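Local coordinates for flagellar protein (Xanthomonas campestris pv. campestris, PDB 3C12) that is probably required for hook formation in the bacterial flagellum, acting as the hook-capping protein, of which this chain is the C-terminal portion with Ig-like and Tudor-like parts, at residues G72-A75 with R79-A82; Y85-T90 with L101-D106; V109-I114 with Y120-G125. All coordinates share one frame; numbering follows the deposited sequence.

Contact 1 of 3, residues G72-A75 with R79-A82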
ATOM      1  N   GLY A  72     -14.263   7.765  12.293  1.00 61.39           N
ATOM      2  CA  GLY A  72     -14.978   8.547  11.302  1.00 60.84           C
ATOM      3  C   GLY A  72     -15.214   9.997  11.668  1.00 60.89           C
ATOM      4  O   GLY A  72     -16.080  10.664  11.096  1.00 59.87           O
ATOM      5  N   THR A  73     -14.447  10.492  12.631  1.00 61.10           N
ATOM      6  CA  THR A  73     -14.570  11.881  13.054  1.00 61.77           C
ATOM      7  C   THR A  73     -13.244  12.605  12.859  1.00 61.39           C
ATOM      8  O   THR A  73     -12.188  11.969  12.822  1.00 60.92           O
ATOM      9  CB  THR A  73     -14.984  11.976  14.533  1.00 61.78           C
ATOM     10  OG1 THR A  73     -14.144  11.125  15.319  1.00 62.03           O
ATOM     11  CG2 THR A  73     -16.430  11.552  14.706  1.00 61.60           C
ATOM     12  N   ASP A  74     -13.297  13.928  12.712  1.00 61.43           N
ATOM     13  CA  ASP A  74     -12.068  14.697  12.539  1.00 61.10           C
ATOM     14  C   ASP A  74     -11.464  15.004  13.912  1.00 60.06           C
ATOM     15  O   ASP A  74     -12.083  14.710  14.937  1.00 59.95           O
ATOM     16  CB  ASP A  74     -12.335  15.984  11.730  1.00 60.76           C
ATOM     17  CG  ASP A  74     -13.226  16.989  12.460  1.00 61.18           C
ATOM     18  OD1 ASP A  74     -13.510  18.057  11.857  1.00 61.79           O
ATOM     19  OD2 ASP A  74     -13.633  16.726  13.616  1.00 59.66           O
ATOM     20  N   ALA A  75     -10.256  15.565  13.931  1.00 59.48           N
ATOM     21  CA  ALA A  75      -9.567  15.897  15.185  1.00 59.67           C
ATOM     22  C   ALA A  75     -10.424  16.790  16.075  1.00 59.67           C
ATOM     23  O   ALA A  75     -10.237  16.834  17.290  1.00 60.08           O
ATOM     24  CB  ALA A  75      -8.231  16.574  14.892  1.00 57.05           C
ATOM     25  N   ARG A  79     -18.142  14.371  12.945  1.00 60.00           N
ATOM     26  CA  ARG A  79     -18.410  13.205  12.104  1.00 58.18           C
ATOM     27  C   ARG A  79     -18.242  13.638  10.640  1.00 57.25           C
ATOM     28  O   ARG A  79     -18.948  14.535  10.167  1.00 56.73           O
ATOM     29  CB  ARG A  79     -19.841  12.721  12.332  1.00 57.78           C
ATOM     30  CG  ARG A  79     -20.245  11.596  11.434  1.00 58.72           C
ATOM     31  CD  ARG A  79     -19.492  10.343  11.795  1.00 60.97           C
ATOM     32  NE  ARG A  79     -19.562   9.371  10.708  1.00 62.52           N
ATOM     33  CZ  ARG A  79     -19.175   8.102  10.805  1.00 62.80           C
ATOM     34  NH1 ARG A  79     -18.686   7.640  11.953  1.00 61.05           N
ATOM     35  NH2 ARG A  79     -19.267   7.302   9.743  1.00 62.17           N
ATOM     36  N   MET A  80     -17.297  13.020   9.935  1.00 55.28           N
ATOM     37  CA  MET A  80     -17.055  13.360   8.541  1.00 52.84           C
ATOM     38  C   MET A  80     -18.066  12.649   7.649  1.00 52.35           C
ATOM     39  O   MET A  80     -18.690  11.665   8.064  1.00 51.79           O
ATOM     40  CB  MET A  80     -15.633  12.966   8.148  1.00 49.97           C
ATOM     41  CG  MET A  80     -14.562  13.689   8.931  1.00 45.47           C
ATOM     42  SD  MET A  80     -14.635  15.425   8.646  1.00 39.11           S
ATOM     43  CE  MET A  80     -13.908  15.543   7.124  1.00 38.97           C
ATOM     44  N   ALA A  81     -18.231  13.155   6.427  1.00 51.84           N
ATOM     45  CA  ALA A  81     -19.173  12.579   5.468  1.00 51.48           C
ATOM     46  C   ALA A  81     -18.778  11.169   5.042  1.00 51.70           C
ATOM     47  O   ALA A  81     -17.596  10.814   5.038  1.00 51.59           O
ATOM     48  CB  ALA A  81     -19.273  13.467   4.239  1.00 48.88           C
ATOM     49  N   ALA A  82     -19.777  10.360   4.696  1.00 51.95           N
ATOM     50  CA  ALA A  82     -19.510   9.009   4.240  1.00 51.83           C
ATOM     51  C   ALA A  82     -18.691   9.171   2.957  1.00 52.57           C
ATOM     52  O   ALA A  82     -18.835  10.167   2.232  1.00 51.96           O
ATOM     53  CB  ALA A  82     -20.813   8.276   3.961  1.00 50.98           C
TER
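Arg79 and Met80 fold back against Gly72, Thr73 and Asp74 to close a turned loop between strands 64-70 and 83-93 of the Ig-like domain, with one isolated beta bridge, Thr73 to Arg79, at its neck. At Arg79 the backbone meets the methyl of Thr73, whose CG2 lies 3.7 Å from Arg79 CA. The arginine side chain starts away from Gly72, but a bend at its second torsion (chi2 69°) brings it round, placing CD 3.5 Å from Gly72 O. One face of the guanidinium then lies over that carbonyl oxygen, while NH2 is hydrogen-bonded to Asp24 O, which fixes the far end of the group. Next, Met80 N gives the bond that fastens the neck: it donates to Gly72 O over 2.9 Å, in the carbonyl plane and fairly straight (165° at the hydrogen). Gly72 O is thus covered by arginine carbons as well as gripped by an amide. The thioether of Met80, bent at both chi2 and chi3, reaches alongside the other chain until SD is 3.9 Å from Asp74 CB. Both Met80 and Asp74 also pack on Val53 of strand 52-60; the carboxylate of Asp74 instead turns within the loop, OD2 accepting from Asn78 N. Beyond the bridge the chain leaves Gly72, and Ala81 O takes a hydrogen bond from Tyr85 OH.

Contact 2 of 3, residues Y85-T90 with L101-D106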
ATOM      1  N   TYR A  85     -11.488   8.077   2.171  1.00 49.06           N
ATOM      2  CA  TYR A  85     -10.500   9.004   2.690  1.00 47.81           C
ATOM      3  C   TYR A  85      -9.118   8.403   2.566  1.00 47.27           C
ATOM      4  O   TYR A  85      -8.956   7.184   2.668  1.00 47.15           O
ATOM      5  CB  TYR A  85     -10.777   9.323   4.156  1.00 48.29           C
ATOM      6  CG  TYR A  85     -12.000  10.157   4.364  1.00 50.50           C
ATOM      7  CD1 TYR A  85     -13.274   9.591   4.341  1.00 51.35           C
ATOM      8  CD2 TYR A  85     -11.889  11.530   4.551  1.00 52.25           C
ATOM      9  CE1 TYR A  85     -14.408  10.374   4.497  1.00 52.44           C
ATOM     10  CE2 TYR A  85     -13.015  12.326   4.710  1.00 52.67           C
ATOM     11  CZ  TYR A  85     -14.266  11.745   4.681  1.00 53.14           C
ATOM     12  OH  TYR A  85     -15.366  12.553   4.834  1.00 54.90           O
ATOM     13  N   GLY A  86      -8.124   9.260   2.351  1.00 45.99           N
ATOM     14  CA  GLY A  86      -6.759   8.784   2.225  1.00 44.98           C
ATOM     15  C   GLY A  86      -6.107   8.535   3.573  1.00 44.17           C
ATOM     16  O   GLY A  86      -6.324   9.282   4.526  1.00 42.46           O
ATOM     17  N   ILE A  87      -5.318   7.473   3.663  1.00 43.02           N
ATOM     18  CA  ILE A  87      -4.636   7.164   4.910  1.00 42.23           C
ATOM     19  C   ILE A  87      -3.148   6.898   4.711  1.00 42.05           C
ATOM     20  O   ILE A  87      -2.740   6.138   3.834  1.00 42.12           O
ATOM     21  CB  ILE A  87      -5.264   5.949   5.640  1.00 43.05           C
ATOM     22  CG1 ILE A  87      -4.470   5.680   6.921  1.00 42.17           C
ATOM     23  CG2 ILE A  87      -5.278   4.723   4.745  1.00 40.11           C
ATOM     24  CD1 ILE A  87      -4.887   4.450   7.657  1.00 40.19           C
ATOM     25  N   THR A  88      -2.343   7.547   5.541  1.00 41.95           N
ATOM     26  CA  THR A  88      -0.899   7.400   5.496  1.00 41.78           C
ATOM     27  C   THR A  88      -0.392   6.964   6.866  1.00 40.58           C
ATOM     28  O   THR A  88      -0.845   7.456   7.899  1.00 39.73           O
ATOM     29  CB  THR A  88      -0.238   8.723   5.091  1.00 43.04           C
ATOM     30  OG1 THR A  88      -0.636   9.047   3.755  1.00 46.45           O
ATOM     31  CG2 THR A  88       1.276   8.611   5.149  1.00 42.35           C
ATOM     32  N   ALA A  89       0.542   6.024   6.870  1.00 39.42           N
ATOM     33  CA  ALA A  89       1.076   5.530   8.124  1.00 38.64           C
ATOM     34  C   ALA A  89       2.559   5.761   8.204  1.00 39.35           C
ATOM     35  O   ALA A  89       3.313   5.408   7.297  1.00 37.81           O
ATOM     36  CB  ALA A  89       0.781   4.057   8.275  1.00 38.29           C
ATOM     37  N   THR A  90       2.975   6.371   9.305  1.00 40.00           N
ATOM     38  CA  THR A  90       4.381   6.642   9.523  1.00 39.26           C
ATOM     39  C   THR A  90       4.829   6.076  10.844  1.00 40.52           C
ATOM     40  O   THR A  90       4.237   6.335  11.892  1.00 40.26           O
ATOM     41  CB  THR A  90       4.671   8.125   9.530  1.00 39.49           C
ATOM     42  OG1 THR A  90       4.072   8.727   8.379  1.00 39.04           O
ATOM     43  CG2 THR A  90       6.188   8.354   9.515  1.00 37.72           C
ATOM     44  N   LEU A 101       4.979   3.151   6.268  1.00 41.58           N
ATOM     45  CA  LEU A 101       4.609   1.742   6.222  1.00 42.19           C
ATOM     46  C   LEU A 101       3.395   1.544   5.323  1.00 41.60           C
ATOM     47  O   LEU A 101       2.553   2.433   5.213  1.00 40.49           O
ATOM     48  CB  LEU A 101       4.279   1.236   7.623  1.00 42.67           C
ATOM     49  CG  LEU A 101       5.278   1.460   8.759  1.00 43.46           C
ATOM     50  CD1 LEU A 101       4.608   1.072  10.056  1.00 41.79           C
ATOM     51  CD2 LEU A 101       6.559   0.660   8.543  1.00 41.41           C
ATOM     52  N   ALA A 102       3.311   0.376   4.685  1.00 41.88           N
ATOM     53  CA  ALA A 102       2.196   0.048   3.797  1.00 40.52           C
ATOM     54  C   ALA A 102       0.942  -0.211   4.607  1.00 39.41           C
ATOM     55  O   ALA A 102       0.978  -0.917   5.605  1.00 39.01           O
ATOM     56  CB  ALA A 102       2.528  -1.174   2.973  1.00 39.77           C
ATOM     57  N   THR A 103      -0.171   0.357   4.170  1.00 39.22           N
ATOM     58  CA  THR A 103      -1.431   0.179   4.875  1.00 41.10           C
ATOM     59  C   THR A 103      -2.310  -0.894   4.246  1.00 42.25           C
ATOM     60  O   THR A 103      -2.440  -0.968   3.026  1.00 41.65           O
ATOM     61  CB  THR A 103      -2.224   1.498   4.918  1.00 40.12           C
ATOM     62  OG1 THR A 103      -2.050   2.201   3.683  1.00 41.39           O
ATOM     63  CG2 THR A 103      -1.749   2.372   6.054  1.00 40.93           C
ATOM     64  N   TYR A 104      -2.901  -1.732   5.094  1.00 42.57           N
ATOM     65  CA  TYR A 104      -3.799  -2.791   4.643  1.00 43.43           C
ATOM     66  C   TYR A 104      -5.130  -2.533   5.294  1.00 43.99           C
ATOM     67  O   TYR A 104      -5.244  -2.501   6.517  1.00 44.00           O
ATOM     68  CB  TYR A 104      -3.284  -4.184   5.035  1.00 45.16           C
ATOM     69  CG  TYR A 104      -1.910  -4.482   4.479  1.00 47.21           C
ATOM     70  CD1 TYR A 104      -0.768  -3.938   5.077  1.00 47.23           C
ATOM     71  CD2 TYR A 104      -1.750  -5.235   3.317  1.00 46.62           C
ATOM     72  CE1 TYR A 104       0.502  -4.129   4.526  1.00 48.59           C
ATOM     73  CE2 TYR A 104      -0.482  -5.431   2.753  1.00 47.71           C
ATOM     74  CZ  TYR A 104       0.640  -4.872   3.361  1.00 49.11           C
ATOM     75  OH  TYR A 104       1.899  -5.016   2.800  1.00 50.21           O
ATOM     76  N   VAL A 105      -6.142  -2.340   4.467  1.00 45.36           N
ATOM     77  CA  VAL A 105      -7.468  -2.043   4.971  1.00 46.00           C
ATOM     78  C   VAL A 105      -8.370  -3.247   5.048  1.00 46.89           C
ATOM     79  O   VAL A 105      -8.353  -4.112   4.165  1.00 45.84           O
ATOM     80  CB  VAL A 105      -8.151  -0.997   4.092  1.00 45.62           C
ATOM     81  CG1 VAL A 105      -9.527  -0.693   4.623  1.00 44.20           C
ATOM     82  CG2 VAL A 105      -7.302   0.242   4.038  1.00 45.19           C
ATOM     83  N   ASP A 106      -9.160  -3.294   6.114  1.00 48.68           N
ATOM     84  CA  ASP A 106     -10.108  -4.377   6.285  1.00 51.36           C
ATOM     85  C   ASP A 106     -11.455  -3.941   5.713  1.00 51.64           C
ATOM     86  O   ASP A 106     -11.942  -2.847   6.019  1.00 52.75           O
ATOM     87  CB  ASP A 106     -10.269  -4.744   7.753  1.00 53.86           C
ATOM     88  CG  ASP A 106     -11.303  -5.844   7.958  1.00 57.69           C
ATOM     89  OD1 ASP A 106     -12.521  -5.544   7.860  1.00 59.67           O
ATOM     90  OD2 ASP A 106     -10.901  -7.007   8.188  1.00 58.29           O
TER
HETATM   91  O   HOH W   1      -0.906   4.176   2.485  1.00 38.61           O
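Thr103 lays its methyl over the side chains of the facing strand: CG2 is 3.8 Å from Ala89 CB and also meets CD1 of Ile87, where the extended isoleucine crosses it at a slant. A first torsion of 37° sets OG1 between the backbone N and the carbonyl carbon and leaves CG2 roughly anti to the latter, facing Ala89 and Ile87. A water bridges the two strands by donating to an acceptor on each, Ile87 O at 3.0 Å and Thr103 OG1 at 2.6 Å; OG1 has a further hydrogen bond to Ser18 O. Here the backbones have parted, the CA atoms of Ile87 and Thr103 being 7.7 Å apart. Nearer the hairpin end the chains still meet directly. Leu101 N donates to Ala89 O over 3.0 Å, straight at the hydrogen (167°), though the donor stands well above the carbonyl plane. Ala102 packs on Pro17 of the second subunit. Past Leu101 the two strands diverge, 83-93 going with strands 20-23 and 39-46 and 98-115 with 29-35, consistent with the two layers of an Ig-like sandwich. Between them, Ala89, Leu101 and Thr103 all rest on Val33 of strand 29-35, while Ile87 and Ala89 reach Phe43 of strand 39-46, and Ile87 also meets Val21 of strand 20-23.

Contact 3 of 3, residues V109-I114 with Y120-G125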
ATOM      1  N   VAL A 109     -16.383  -8.291   2.000  1.00 50.57           N
ATOM      2  CA  VAL A 109     -16.517  -8.751   0.618  1.00 51.40           C
ATOM      3  C   VAL A 109     -18.004  -8.875   0.322  1.00 51.99           C
ATOM      4  O   VAL A 109     -18.595  -9.939   0.529  1.00 51.79           O
ATOM      5  CB  VAL A 109     -15.875 -10.132   0.425  1.00 51.36           C
ATOM      6  CG1 VAL A 109     -16.030 -10.573  -1.015  1.00 50.94           C
ATOM      7  CG2 VAL A 109     -14.413 -10.091   0.826  1.00 49.69           C
ATOM      8  N   ASP A 110     -18.602  -7.786  -0.154  1.00 52.69           N
ATOM      9  CA  ASP A 110     -20.025  -7.760  -0.449  1.00 53.48           C
ATOM     10  C   ASP A 110     -20.433  -8.824  -1.457  1.00 53.09           C
ATOM     11  O   ASP A 110     -21.502  -9.435  -1.332  1.00 52.95           O
ATOM     12  CB  ASP A 110     -20.444  -6.384  -0.963  1.00 55.71           C
ATOM     13  CG  ASP A 110     -21.931  -6.316  -1.290  1.00 58.50           C
ATOM     14  OD1 ASP A 110     -22.758  -6.515  -0.367  1.00 58.91           O
ATOM     15  OD2 ASP A 110     -22.269  -6.074  -2.473  1.00 59.88           O
ATOM     16  N   SER A 111     -19.587  -9.049  -2.455  1.00 51.86           N
ATOM     17  CA  SER A 111     -19.880 -10.052  -3.467  1.00 51.05           C
ATOM     18  C   SER A 111     -18.680 -10.283  -4.358  1.00 50.52           C
ATOM     19  O   SER A 111     -17.683  -9.563  -4.289  1.00 50.45           O
ATOM     20  CB  SER A 111     -21.064  -9.612  -4.326  1.00 50.93           C
ATOM     21  OG  SER A 111     -20.743  -8.447  -5.066  1.00 48.69           O
ATOM     22  N   VAL A 112     -18.785 -11.296  -5.203  1.00 50.26           N
ATOM     23  CA  VAL A 112     -17.708 -11.621  -6.118  1.00 51.26           C
ATOM     24  C   VAL A 112     -18.240 -11.657  -7.541  1.00 51.38           C
ATOM     25  O   VAL A 112     -19.352 -12.129  -7.795  1.00 50.93           O
ATOM     26  CB  VAL A 112     -17.069 -12.990  -5.765  1.00 50.78           C
ATOM     27  CG1 VAL A 112     -16.317 -13.549  -6.964  1.00 50.91           C
ATOM     28  CG2 VAL A 112     -16.120 -12.823  -4.596  1.00 51.27           C
ATOM     29  N   THR A 113     -17.447 -11.133  -8.466  1.00 51.45           N
ATOM     30  CA  THR A 113     -17.827 -11.129  -9.862  1.00 51.74           C
ATOM     31  C   THR A 113     -16.753 -11.793 -10.699  1.00 53.84           C
ATOM     32  O   THR A 113     -15.555 -11.618 -10.475  1.00 53.07           O
ATOM     33  CB  THR A 113     -18.068  -9.705 -10.388  1.00 50.42           C
ATOM     34  OG1 THR A 113     -19.284  -9.187  -9.829  1.00 49.22           O
ATOM     35  CG2 THR A 113     -18.166  -9.718 -11.904  1.00 46.47           C
ATOM     36  N   ILE A 114     -17.202 -12.579 -11.664  1.00 56.67           N
ATOM     37  CA  ILE A 114     -16.301 -13.277 -12.551  1.00 58.41           C
ATOM     38  C   ILE A 114     -16.620 -12.818 -13.961  1.00 60.73           C
ATOM     39  O   ILE A 114     -17.649 -13.191 -14.540  1.00 61.04           O
ATOM     40  CB  ILE A 114     -16.498 -14.775 -12.448  1.00 57.00           C
ATOM     41  CG1 ILE A 114     -16.524 -15.184 -10.973  1.00 56.72           C
ATOM     42  CG2 ILE A 114     -15.380 -15.470 -13.186  1.00 56.99           C
ATOM     43  CD1 ILE A 114     -16.879 -16.617 -10.737  1.00 56.05           C
ATOM     44  N   TYR A 120     -13.197 -10.894  -9.528  1.00 62.24           N
ATOM     45  CA  TYR A 120     -13.043  -9.689  -8.721  1.00 61.74           C
ATOM     46  C   TYR A 120     -13.938  -9.644  -7.499  1.00 60.08           C
ATOM     47  O   TYR A 120     -15.061 -10.140  -7.514  1.00 60.60           O
ATOM     48  CB  TYR A 120     -13.306  -8.453  -9.580  1.00 65.14           C
ATOM     49  CG  TYR A 120     -12.274  -8.305 -10.664  1.00 69.86           C
ATOM     50  CD1 TYR A 120     -12.338  -9.086 -11.824  1.00 71.72           C
ATOM     51  CD2 TYR A 120     -11.156  -7.479 -10.474  1.00 71.55           C
ATOM     52  CE1 TYR A 120     -11.302  -9.066 -12.770  1.00 74.13           C
ATOM     53  CE2 TYR A 120     -10.113  -7.448 -11.405  1.00 73.88           C
ATOM     54  CZ  TYR A 120     -10.189  -8.249 -12.551  1.00 75.29           C
ATOM     55  OH  TYR A 120      -9.136  -8.266 -13.450  1.00 77.10           O
ATOM     56  N   LEU A 121     -13.426  -9.045  -6.430  1.00 58.55           N
ATOM     57  CA  LEU A 121     -14.187  -8.919  -5.197  1.00 56.35           C
ATOM     58  C   LEU A 121     -14.764  -7.523  -5.170  1.00 55.05           C
ATOM     59  O   LEU A 121     -14.093  -6.552  -5.529  1.00 53.67           O
ATOM     60  CB  LEU A 121     -13.297  -9.096  -3.969  1.00 56.44           C
ATOM     61  CG  LEU A 121     -12.271 -10.217  -3.961  1.00 57.21           C
ATOM     62  CD1 LEU A 121     -11.816 -10.441  -2.527  1.00 57.66           C
ATOM     63  CD2 LEU A 121     -12.878 -11.486  -4.524  1.00 58.14           C
ATOM     64  N   ASN A 122     -16.014  -7.431  -4.745  1.00 53.72           N
ATOM     65  CA  ASN A 122     -16.688  -6.151  -4.654  1.00 52.15           C
ATOM     66  C   ASN A 122     -16.691  -5.819  -3.181  1.00 50.81           C
ATOM     67  O   ASN A 122     -17.514  -6.317  -2.408  1.00 49.34           O
ATOM     68  CB  ASN A 122     -18.097  -6.278  -5.226  1.00 51.31           C
ATOM     69  CG  ASN A 122     -18.083  -6.870  -6.619  1.00 51.29           C
ATOM     70  OD1 ASN A 122     -17.395  -6.365  -7.510  1.00 50.47           O
ATOM     71  ND2 ASN A 122     -18.824  -7.960  -6.814  1.00 51.48           N
ATOM     72  N   LEU A 123     -15.717  -4.998  -2.808  1.00 50.17           N
ATOM     73  CA  LEU A 123     -15.516  -4.584  -1.432  1.00 49.60           C
ATOM     74  C   LEU A 123     -16.395  -3.403  -1.067  1.00 50.00           C
ATOM     75  O   LEU A 123     -16.377  -2.368  -1.732  1.00 49.56           O
ATOM     76  CB  LEU A 123     -14.047  -4.243  -1.229  1.00 48.93           C
ATOM     77  CG  LEU A 123     -13.112  -5.347  -1.720  1.00 49.86           C
ATOM     78  CD1 LEU A 123     -11.686  -4.867  -1.599  1.00 50.19           C
ATOM     79  CD2 LEU A 123     -13.324  -6.633  -0.916  1.00 47.92           C
ATOM     80  N   THR A 124     -17.168  -3.576  -0.002  1.00 50.25           N
ATOM     81  CA  THR A 124     -18.078  -2.549   0.465  1.00 51.87           C
ATOM     82  C   THR A 124     -17.333  -1.296   0.892  1.00 52.08           C
ATOM     83  O   THR A 124     -16.472  -1.342   1.772  1.00 52.23           O
ATOM     84  CB  THR A 124     -18.908  -3.057   1.640  1.00 53.37           C
ATOM     85  OG1 THR A 124     -19.458  -4.340   1.308  1.00 55.64           O
ATOM     86  CG2 THR A 124     -20.039  -2.087   1.945  1.00 52.63           C
ATOM     87  N   GLY A 125     -17.677  -0.182   0.248  1.00 51.98           N
ATOM     88  CA  GLY A 125     -17.051   1.088   0.538  1.00 52.22           C
ATOM     89  C   GLY A 125     -15.836   1.390  -0.327  1.00 52.90           C
ATOM     90  O   GLY A 125     -15.758   2.449  -0.961  1.00 52.24           O
TER
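Asn122 and Ser111 form a hydrogen-bonded pair in the antiparallel hairpin of strands 98-115 and 118-123, and Asp110 joins them to make a classic beta bulge. Among the backbone bonds, Asn122 N donates to Ser111 O at 2.7 Å, and Thr113 and Tyr120 exchange a reciprocal pair of N-H to O bonds that run close to straight. At the bulge the carbonyl of Asn122 faces two amides, Asp110 N and Ser111 N, but both of these bonds are weak. Side-chain polarity is centred on the amide of Asn122. Its ND2 donates to Ser111 OG at 2.6 Å, slightly tilted from the amide plane, and to Thr113 OG1 at 3.3 Å, lying in that plane. The serine hydroxyl is brought there by a first torsion of 65°, which leaves OG between its own N and carbonyl carbon; two hydroxyls of one strand thus hold the rotation of one amide on the other. Apolar contacts occupy the opposite face, where Val112 CG2 and Leu121 CD2 lie side by side at 3.5 Å, and the side chains of Val109 and Leu123 meet at a slant, CG2 to CD2 4.0 Å. On this same face Val109 and Leu123 pack on Val14 of strand 13-17, and Leu121 touches Leu9 and Leu131. Strand 127-130 flanks the hairpin beyond strand 118-123, with Asn122 on Thr128 and Tyr120 on Pro130, probably as part of the Tudor-like domain.

Contact 2 lies in the core, its centre about 5 Å from the chain centre, whereas contact 1 is a surface loop and contact 3 is partly buried, the centre of each about 16 Å from that point. Contacts 2 and 3 share strand 98-115: its earlier half pairs loosely with 83-93 around a water, its later half more regularly with 118-123, through several backbone bonds, a bulge and a hydroxyl-amide network. Contact 1, without regular strands, has a single backbone hydrogen bond between its segments, with arginine and methionine side chains bent beside it. It touches contact 2 through Met80 CB, 3.3 Å from Tyr85 OH, but stays about 8 Å from contact 3 at the nearest atoms.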